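Long-range contact in N-terminal acetyltransferase B complex subunit MDM20 (Candida albicans, PDB 5K04), which serves as the non-catalytic subunit of the NatB N-terminal acetyltransferase complex, probably as a helical-repeat scaffold around the catalytic partner: residues 106-120 with 128-140. Residues are numbered along the deposited sequence; the frame is centred on the assembly and turned at random.
Sequences PVSTETLCLSWFDNS and VFNRIFMYLNKNG
Cys113 and Ile132 bring their backbones together where helices 109-120 and 128-138 pack antiparallel, the segment axes 9.3 Å apart at 166°. Trp116 and Ile132 interlock as reciprocal knobs and holes: CG1 of Ile132 lies over the middle of the indole face, 3.6 Å from the centroid of its six-membered ring, in a CH-pi contact, while CD1 reaches toward CA of Phe117 and CG2 lies against Cys113. The indole leaves its helix with CG anti to the backbone N (chi1 -163°), which carries the ring across to Ile132; the ring of Tyr98 also stacks on it. Phe117 turns its edge onto the face of Phe129, with CE1 of Phe117 3.4 Å from CE2 of Phe129 and the planes at 82°. Phe133 meets the Phe117 ring obliquely, its CZ 3.6 Å from CE1 of Phe117, and Phe484, from outside the pair, meets Phe117 edge-to-face. CD1 of Leu136 drops between Glu110 and Cys113, 3.5 Å from CA of Glu110. The one hydrogen bond between the two segments lies just past the C-terminal end of helix 128-138, where ND2 of Asn139 donates to OG1 of Thr109 (3.1 Å). Such an antiparallel pair is consistent with the TPR-like helical arrays assigned to this family, and its chemistry implies an interface held mainly by apolar and aromatic packing, with one side-chain hydrogen bond tying down its end.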
ATOM      1  N   PRO A 106     -24.337 -13.339 -32.163  1.00 73.15           N
ATOM      2  CA  PRO A 106     -23.682 -14.270 -31.221  1.00 69.22           C
ATOM      3  C   PRO A 106     -22.331 -14.838 -31.686  1.00 67.64           C
ATOM      4  O   PRO A 106     -21.613 -15.415 -30.852  1.00 57.53           O
ATOM      5  CB  PRO A 106     -24.723 -15.386 -31.039  1.00 68.03           C
ATOM      6  CG  PRO A 106     -25.714 -15.219 -32.158  1.00 66.21           C
ATOM      7  CD  PRO A 106     -25.695 -13.774 -32.543  1.00 70.62           C
ATOM      8  N   VAL A 107     -21.948 -14.689 -32.959  1.00 64.89           N
ATOM      9  CA  VAL A 107     -20.611 -15.116 -33.369  1.00 67.54           C
ATOM     10  C   VAL A 107     -19.517 -14.216 -32.808  1.00 66.82           C
ATOM     11  O   VAL A 107     -18.363 -14.647 -32.698  1.00 59.44           O
ATOM     12  CB  VAL A 107     -20.477 -15.163 -34.901  1.00 66.67           C
ATOM     13  CG1 VAL A 107     -21.221 -16.360 -35.451  1.00 68.82           C
ATOM     14  CG2 VAL A 107     -20.991 -13.862 -35.510  1.00 66.18           C
ATOM     15  N   SER A 108     -19.840 -12.964 -32.485  1.00 71.96           N
ATOM     16  CA  SER A 108     -18.891 -12.026 -31.904  1.00 68.18           C
ATOM     17  C   SER A 108     -18.931 -12.030 -30.379  1.00 55.58           C
ATOM     18  O   SER A 108     -18.381 -11.122 -29.748  1.00 55.72           O
ATOM     19  CB  SER A 108     -19.159 -10.622 -32.448  1.00 68.94           C
ATOM     20  OG  SER A 108     -20.539 -10.328 -32.380  1.00 67.63           O
ATOM     21  N   THR A 109     -19.553 -13.055 -29.789  1.00 53.38           N
ATOM     22  CA  THR A 109     -19.764 -13.123 -28.345  1.00 51.13           C
ATOM     23  C   THR A 109     -18.457 -13.017 -27.568  1.00 49.70           C
ATOM     24  O   THR A 109     -18.345 -12.210 -26.637  1.00 43.23           O
ATOM     25  CB  THR A 109     -20.481 -14.426 -27.993  1.00 45.76           C
ATOM     26  OG1 THR A 109     -21.801 -14.401 -28.554  1.00 38.66           O
ATOM     27  CG2 THR A 109     -20.562 -14.582 -26.477  1.00 42.50           C
ATOM     28  N   GLU A 110     -17.461 -13.830 -27.931  1.00 54.19           N
ATOM     29  CA  GLU A 110     -16.192 -13.803 -27.213  1.00 56.68           C
ATOM     30  C   GLU A 110     -15.549 -12.419 -27.301  1.00 53.19           C
ATOM     31  O   GLU A 110     -15.251 -11.793 -26.276  1.00 40.99           O
ATOM     32  CB  GLU A 110     -15.246 -14.889 -27.749  1.00 46.93           C
ATOM     33  CG  GLU A 110     -14.001 -15.092 -26.865  1.00 49.82           C
ATOM     34  CD  GLU A 110     -13.050 -16.182 -27.342  1.00 44.23           C
ATOM     35  OE1 GLU A 110     -12.942 -16.411 -28.562  1.00 45.32           O
ATOM     36  OE2 GLU A 110     -12.388 -16.796 -26.475  1.00 43.81           O
ATOM     37  N   THR A 111     -15.383 -11.911 -28.524  1.00 53.59           N
ATOM     38  CA  THR A 111     -14.740 -10.614 -28.745  1.00 54.27           C
ATOM     39  C   THR A 111     -15.480  -9.479 -28.038  1.00 50.69           C
ATOM     40  O   THR A 111     -14.851  -8.607 -27.424  1.00 36.36           O
ATOM     41  CB  THR A 111     -14.652 -10.346 -30.250  1.00 61.16           C
ATOM     42  OG1 THR A 111     -14.001 -11.452 -30.890  1.00 59.99           O
ATOM     43  CG2 THR A 111     -13.849  -9.096 -30.529  1.00 73.09           C
ATOM     44  N   LEU A 112     -16.817  -9.466 -28.123  1.00 49.92           N
ATOM     45  CA  LEU A 112     -17.583  -8.439 -27.426  1.00 53.61           C
ATOM     46  C   LEU A 112     -17.416  -8.567 -25.915  1.00 48.93           C
ATOM     47  O   LEU A 112     -17.170  -7.575 -25.222  1.00 35.85           O
ATOM     48  CB  LEU A 112     -19.059  -8.527 -27.805  1.00 48.86           C
ATOM     49  CG  LEU A 112     -19.503  -8.109 -29.203  1.00 54.12           C
ATOM     50  CD1 LEU A 112     -20.966  -8.473 -29.389  1.00 55.64           C
ATOM     51  CD2 LEU A 112     -19.281  -6.619 -29.432  1.00 51.97           C
ATOM     52  N   CYS A 113     -17.531  -9.794 -25.399  1.00 47.25           N
ATOM     53  CA  CYS A 113     -17.452 -10.020 -23.961  1.00 48.11           C
ATOM     54  C   CYS A 113     -16.088  -9.619 -23.406  1.00 43.17           C
ATOM     55  O   CYS A 113     -16.009  -9.020 -22.330  1.00 34.20           O
ATOM     56  CB  CYS A 113     -17.778 -11.484 -23.649  1.00 45.84           C
ATOM     57  SG  CYS A 113     -19.523 -11.911 -23.743  1.00 30.70           S
ATOM     58  N   LEU A 114     -15.005  -9.874 -24.161  1.00 52.59           N
ATOM     59  CA  LEU A 114     -13.665  -9.537 -23.671  1.00 50.28           C
ATOM     60  C   LEU A 114     -13.434  -8.031 -23.644  1.00 47.52           C
ATOM     61  O   LEU A 114     -12.771  -7.522 -22.735  1.00 39.60           O
ATOM     62  CB  LEU A 114     -12.588 -10.227 -24.519  1.00 50.26           C
ATOM     63  CG  LEU A 114     -12.575 -11.763 -24.403  1.00 53.99           C
ATOM     64  CD1 LEU A 114     -11.473 -12.401 -25.240  1.00 49.30           C
ATOM     65  CD2 LEU A 114     -12.497 -12.238 -22.948  1.00 45.78           C
ATOM     66  N   SER A 115     -13.958  -7.304 -24.641  1.00 47.92           N
ATOM     67  CA  SER A 115     -13.927  -5.838 -24.607  1.00 43.98           C
ATOM     68  C   SER A 115     -14.736  -5.308 -23.423  1.00 43.48           C
ATOM     69  O   SER A 115     -14.262  -4.473 -22.648  1.00 35.62           O
ATOM     70  CB  SER A 115     -14.461  -5.287 -25.938  1.00 41.20           C
ATOM     71  OG  SER A 115     -14.787  -3.914 -25.870  1.00 44.09           O
ATOM     72  N   TRP A 116     -15.978  -5.797 -23.285  1.00 47.27           N
ATOM     73  CA  TRP A 116     -16.826  -5.521 -22.131  1.00 48.43           C
ATOM     74  C   TRP A 116     -16.080  -5.734 -20.821  1.00 48.01           C
ATOM     75  O   TRP A 116     -16.135  -4.902 -19.911  1.00 40.03           O
ATOM     76  CB  TRP A 116     -18.049  -6.439 -22.199  1.00 46.26           C
ATOM     77  CG  TRP A 116     -19.183  -6.044 -21.343  1.00 46.46           C
ATOM     78  CD1 TRP A 116     -19.257  -4.950 -20.527  1.00 47.91           C
ATOM     79  CD2 TRP A 116     -20.438  -6.727 -21.220  1.00 41.29           C
ATOM     80  NE1 TRP A 116     -20.480  -4.912 -19.903  1.00 42.35           N
ATOM     81  CE2 TRP A 116     -21.220  -5.996 -20.306  1.00 40.71           C
ATOM     82  CE3 TRP A 116     -20.962  -7.895 -21.777  1.00 41.35           C
ATOM     83  CZ2 TRP A 116     -22.505  -6.395 -19.942  1.00 43.85           C
ATOM     84  CZ3 TRP A 116     -22.241  -8.289 -21.423  1.00 48.41           C
ATOM     85  CH2 TRP A 116     -23.001  -7.541 -20.514  1.00 46.29           C
ATOM     86  N   PHE A 117     -15.385  -6.863 -20.711  1.00 50.96           N
ATOM     87  CA  PHE A 117     -14.718  -7.223 -19.467  1.00 50.10           C
ATOM     88  C   PHE A 117     -13.494  -6.347 -19.229  1.00 41.13           C
ATOM     89  O   PHE A 117     -13.311  -5.808 -18.133  1.00 29.04           O
ATOM     90  CB  PHE A 117     -14.345  -8.710 -19.513  1.00 53.07           C
ATOM     91  CG  PHE A 117     -13.478  -9.167 -18.376  1.00 53.15           C
ATOM     92  CD1 PHE A 117     -13.928  -9.100 -17.062  1.00 59.02           C
ATOM     93  CD2 PHE A 117     -12.220  -9.686 -18.623  1.00 51.48           C
ATOM     94  CE1 PHE A 117     -13.121  -9.526 -16.014  1.00 60.07           C
ATOM     95  CE2 PHE A 117     -11.412 -10.121 -17.586  1.00 55.91           C
ATOM     96  CZ  PHE A 117     -11.865 -10.039 -16.275  1.00 57.57           C
ATOM     97  N   ASP A 118     -12.652  -6.190 -20.258  1.00 47.49           N
ATOM     98  CA  ASP A 118     -11.446  -5.373 -20.135  1.00 45.15           C
ATOM     99  C   ASP A 118     -11.784  -3.937 -19.773  1.00 43.15           C
ATOM    100  O   ASP A 118     -11.073  -3.305 -18.991  1.00 37.38           O
ATOM    101  CB  ASP A 118     -10.647  -5.419 -21.433  1.00 44.58           C
ATOM    102  CG  ASP A 118     -10.010  -6.773 -21.666  1.00 44.90           C
ATOM    103  OD1 ASP A 118     -10.149  -7.652 -20.788  1.00 30.61           O
ATOM    104  OD2 ASP A 118      -9.366  -6.962 -22.712  1.00 36.69           O
ATOM    105  N   ASN A 119     -12.873  -3.410 -20.328  1.00 53.35           N
ATOM    106  CA  ASN A 119     -13.294  -2.058 -20.004  1.00 51.79           C
ATOM    107  C   ASN A 119     -13.979  -1.987 -18.648  1.00 51.78           C
ATOM    108  O   ASN A 119     -13.995  -0.920 -18.035  1.00 48.38           O
ATOM    109  CB  ASN A 119     -14.218  -1.523 -21.104  1.00 48.47           C
ATOM    110  CG  ASN A 119     -13.475  -1.276 -22.430  1.00 51.71           C
ATOM    111  OD1 ASN A 119     -13.889  -1.741 -23.490  1.00 45.36           O
ATOM    112  ND2 ASN A 119     -12.376  -0.541 -22.361  1.00 59.46           N
ATOM    113  N   SER A 120     -14.515  -3.108 -18.158  1.00 49.49           N
ATOM    114  CA  SER A 120     -15.277  -3.134 -16.919  1.00 52.55           C
ATOM    115  C   SER A 120     -14.406  -3.290 -15.687  1.00 51.42           C
ATOM    116  O   SER A 120     -14.899  -3.059 -14.581  1.00 49.55           O
ATOM    117  CB  SER A 120     -16.311  -4.276 -16.929  1.00 46.25           C
ATOM    118  OG  SER A 120     -17.373  -4.012 -17.834  1.00 45.96           O
ATOM    119  N   VAL A 128     -21.519  -7.461 -12.986  1.00 73.43           N
ATOM    120  CA  VAL A 128     -21.157  -7.317 -14.391  1.00 59.24           C
ATOM    121  C   VAL A 128     -20.175  -8.411 -14.806  1.00 46.86           C
ATOM    122  O   VAL A 128     -20.370  -9.069 -15.832  1.00 38.42           O
ATOM    123  CB  VAL A 128     -20.600  -5.907 -14.649  1.00 58.75           C
ATOM    124  CG1 VAL A 128     -19.797  -5.877 -15.921  1.00 61.10           C
ATOM    125  CG2 VAL A 128     -21.748  -4.921 -14.746  1.00 53.09           C
ATOM    126  N   PHE A 129     -19.118  -8.634 -14.008  1.00 44.06           N
ATOM    127  CA  PHE A 129     -18.200  -9.738 -14.279  1.00 46.58           C
ATOM    128  C   PHE A 129     -18.972 -11.031 -14.498  1.00 47.84           C
ATOM    129  O   PHE A 129     -18.765 -11.745 -15.485  1.00 36.57           O
ATOM    130  CB  PHE A 129     -17.221  -9.930 -13.115  1.00 50.52           C
ATOM    131  CG  PHE A 129     -16.067  -8.965 -13.095  1.00 63.73           C
ATOM    132  CD1 PHE A 129     -16.261  -7.610 -13.297  1.00 72.10           C
ATOM    133  CD2 PHE A 129     -14.782  -9.420 -12.813  1.00 67.60           C
ATOM    134  CE1 PHE A 129     -15.193  -6.723 -13.251  1.00 73.10           C
ATOM    135  CE2 PHE A 129     -13.708  -8.543 -12.768  1.00 72.79           C
ATOM    136  CZ  PHE A 129     -13.916  -7.191 -12.988  1.00 74.91           C
ATOM    137  N   ASN A 130     -19.871 -11.344 -13.561  1.00 49.93           N
ATOM    138  CA  ASN A 130     -20.635 -12.578 -13.612  1.00 47.77           C
ATOM    139  C   ASN A 130     -21.607 -12.575 -14.786  1.00 43.30           C
ATOM    140  O   ASN A 130     -21.833 -13.615 -15.414  1.00 32.70           O
ATOM    141  CB  ASN A 130     -21.375 -12.761 -12.287  1.00 41.30           C
ATOM    142  CG  ASN A 130     -22.369 -13.883 -12.332  1.00 37.38           C
ATOM    143  OD1 ASN A 130     -23.521 -13.699 -12.723  1.00 29.48           O
ATOM    144  ND2 ASN A 130     -21.923 -15.072 -11.935  1.00 44.97           N
ATOM    145  N   ARG A 131     -22.179 -11.413 -15.099  1.00 46.88           N
ATOM    146  CA  ARG A 131     -23.024 -11.312 -16.280  1.00 48.80           C
ATOM    147  C   ARG A 131     -22.214 -11.507 -17.559  1.00 42.37           C
ATOM    148  O   ARG A 131     -22.656 -12.202 -18.480  1.00 34.72           O
ATOM    149  CB  ARG A 131     -23.754  -9.967 -16.299  1.00 51.09           C
ATOM    150  CG  ARG A 131     -24.739  -9.847 -17.459  1.00 53.84           C
ATOM    151  CD  ARG A 131     -26.039  -9.164 -17.032  1.00 63.88           C
ATOM    152  NE  ARG A 131     -25.853  -7.754 -16.701  1.00 68.10           N
ATOM    153  CZ  ARG A 131     -26.011  -7.234 -15.488  1.00 74.11           C
ATOM    154  NH1 ARG A 131     -26.371  -8.004 -14.469  1.00 81.73           N
ATOM    155  NH2 ARG A 131     -25.813  -5.938 -15.299  1.00 77.18           N
ATOM    156  N   ILE A 132     -21.027 -10.899 -17.639  1.00 48.87           N
ATOM    157  CA  ILE A 132     -20.182 -11.089 -18.816  1.00 50.83           C
ATOM    158  C   ILE A 132     -19.838 -12.556 -18.978  1.00 50.02           C
ATOM    159  O   ILE A 132     -19.969 -13.137 -20.061  1.00 30.94           O
ATOM    160  CB  ILE A 132     -18.903 -10.248 -18.710  1.00 42.98           C
ATOM    161  CG1 ILE A 132     -19.250  -8.768 -18.772  1.00 43.61           C
ATOM    162  CG2 ILE A 132     -17.914 -10.656 -19.810  1.00 43.56           C
ATOM    163  CD1 ILE A 132     -18.092  -7.866 -18.380  1.00 49.12           C
ATOM    164  N   PHE A 133     -19.396 -13.174 -17.885  1.00 48.81           N
ATOM    165  CA  PHE A 133     -19.002 -14.567 -17.915  1.00 41.91           C
ATOM    166  C   PHE A 133     -20.179 -15.482 -18.232  1.00 40.52           C
ATOM    167  O   PHE A 133     -19.994 -16.535 -18.850  1.00 32.83           O
ATOM    168  CB  PHE A 133     -18.349 -14.911 -16.578  1.00 41.33           C
ATOM    169  CG  PHE A 133     -17.070 -14.154 -16.327  1.00 43.48           C
ATOM    170  CD1 PHE A 133     -16.369 -13.583 -17.377  1.00 45.78           C
ATOM    171  CD2 PHE A 133     -16.560 -14.018 -15.054  1.00 49.97           C
ATOM    172  CE1 PHE A 133     -15.178 -12.880 -17.155  1.00 39.75           C
ATOM    173  CE2 PHE A 133     -15.373 -13.322 -14.826  1.00 45.73           C
ATOM    174  CZ  PHE A 133     -14.691 -12.748 -15.879  1.00 44.60           C
ATOM    175  N   MET A 134     -21.394 -15.089 -17.847  1.00 49.33           N
ATOM    176  CA  MET A 134     -22.568 -15.881 -18.192  1.00 47.84           C
ATOM    177  C   MET A 134     -22.757 -15.950 -19.708  1.00 41.22           C
ATOM    178  O   MET A 134     -22.919 -17.036 -20.276  1.00 37.55           O
ATOM    179  CB  MET A 134     -23.814 -15.307 -17.503  1.00 49.02           C
ATOM    180  CG  MET A 134     -25.112 -16.136 -17.701  1.00 45.38           C
ATOM    181  SD  MET A 134     -25.964 -15.804 -19.227  1.00 33.16           S
ATOM    182  CE  MET A 134     -26.477 -14.154 -18.828  1.00 53.31           C
ATOM    183  N   TYR A 135     -22.753 -14.792 -20.377  1.00 53.11           N
ATOM    184  CA  TYR A 135     -22.852 -14.780 -21.838  1.00 54.33           C
ATOM    185  C   TYR A 135     -21.686 -15.526 -22.474  1.00 51.47           C
ATOM    186  O   TYR A 135     -21.863 -16.288 -23.429  1.00 50.39           O
ATOM    187  CB  TYR A 135     -22.892 -13.343 -22.357  1.00 46.02           C
ATOM    188  CG  TYR A 135     -24.224 -12.650 -22.189  1.00 46.65           C
ATOM    189  CD1 TYR A 135     -25.295 -12.970 -23.006  1.00 52.87           C
ATOM    190  CD2 TYR A 135     -24.403 -11.652 -21.232  1.00 51.73           C
ATOM    191  CE1 TYR A 135     -26.523 -12.332 -22.879  1.00 52.03           C
ATOM    192  CE2 TYR A 135     -25.634 -11.002 -21.096  1.00 54.54           C
ATOM    193  CZ  TYR A 135     -26.691 -11.355 -21.925  1.00 52.32           C
ATOM    194  OH  TYR A 135     -27.917 -10.742 -21.815  1.00 48.45           O
ATOM    195  N   LEU A 136     -20.487 -15.322 -21.945  1.00 51.13           N
ATOM    196  CA  LEU A 136     -19.293 -15.898 -22.540  1.00 56.26           C
ATOM    197  C   LEU A 136     -19.266 -17.414 -22.382  1.00 54.68           C
ATOM    198  O   LEU A 136     -18.662 -18.121 -23.198  1.00 49.11           O
ATOM    199  CB  LEU A 136     -18.068 -15.253 -21.898  1.00 49.51           C
ATOM    200  CG  LEU A 136     -16.721 -15.586 -22.524  1.00 53.38           C
ATOM    201  CD1 LEU A 136     -16.700 -15.157 -23.985  1.00 56.74           C
ATOM    202  CD2 LEU A 136     -15.612 -14.917 -21.735  1.00 45.42           C
ATOM    203  N   ASN A 137     -19.908 -17.926 -21.347  1.00 51.86           N
ATOM    204  CA  ASN A 137     -19.941 -19.355 -21.107  1.00 53.71           C
ATOM    205  C   ASN A 137     -21.091 -20.037 -21.831  1.00 53.64           C
ATOM    206  O   ASN A 137     -21.047 -21.256 -22.043  1.00 35.73           O
ATOM    207  CB  ASN A 137     -20.043 -19.611 -19.607  1.00 48.19           C
ATOM    208  CG  ASN A 137     -20.037 -21.073 -19.273  1.00 49.12           C
ATOM    209  OD1 ASN A 137     -19.028 -21.765 -19.469  1.00 41.58           O
ATOM    210  ND2 ASN A 137     -21.162 -21.560 -18.747  1.00 54.63           N
ATOM    211  N   LYS A 138     -22.121 -19.280 -22.204  1.00 55.96           N
ATOM    212  CA  LYS A 138     -23.223 -19.863 -22.952  1.00 58.09           C
ATOM    213  C   LYS A 138     -22.792 -20.122 -24.388  1.00 68.24           C
ATOM    214  O   LYS A 138     -22.833 -21.259 -24.872  1.00 70.95           O
ATOM    215  CB  LYS A 138     -24.431 -18.929 -22.872  1.00 64.66           C
ATOM    216  CG  LYS A 138     -25.719 -19.481 -23.442  1.00 76.93           C
ATOM    217  CD  LYS A 138     -26.934 -18.913 -22.715  1.00 87.19           C
ATOM    218  CE  LYS A 138     -26.865 -19.182 -21.215  1.00 90.57           C
ATOM    219  NZ  LYS A 138     -26.645 -20.633 -20.895  1.00 93.40           N
ATOM    220  N   ASN A 139     -22.330 -19.076 -25.068  1.00 85.37           N
ATOM    221  CA  ASN A 139     -21.663 -19.179 -26.367  1.00 88.46           C
ATOM    222  C   ASN A 139     -20.158 -19.379 -26.184  1.00 83.61           C
ATOM    223  O   ASN A 139     -19.329 -18.661 -26.736  1.00 72.71           O
ATOM    224  CB  ASN A 139     -21.962 -17.941 -27.210  1.00 88.70           C
ATOM    225  CG  ASN A 139     -23.460 -17.753 -27.495  1.00 83.25           C
ATOM    226  OD1 ASN A 139     -24.234 -18.715 -27.510  1.00 78.10           O
ATOM    227  ND2 ASN A 139     -23.864 -16.503 -27.730  1.00 77.36           N
ATOM    228  N   GLY A 140     -19.808 -20.380 -25.378  1.00 98.49           N
ATOM    229  CA  GLY A 140     -18.428 -20.690 -25.064  1.00 98.81           C
ATOM    230  C   GLY A 140     -18.190 -22.179 -24.923  1.00 98.85           C
ATOM    231  O   GLY A 140     -18.835 -22.862 -24.118  1.00 87.64           O
TER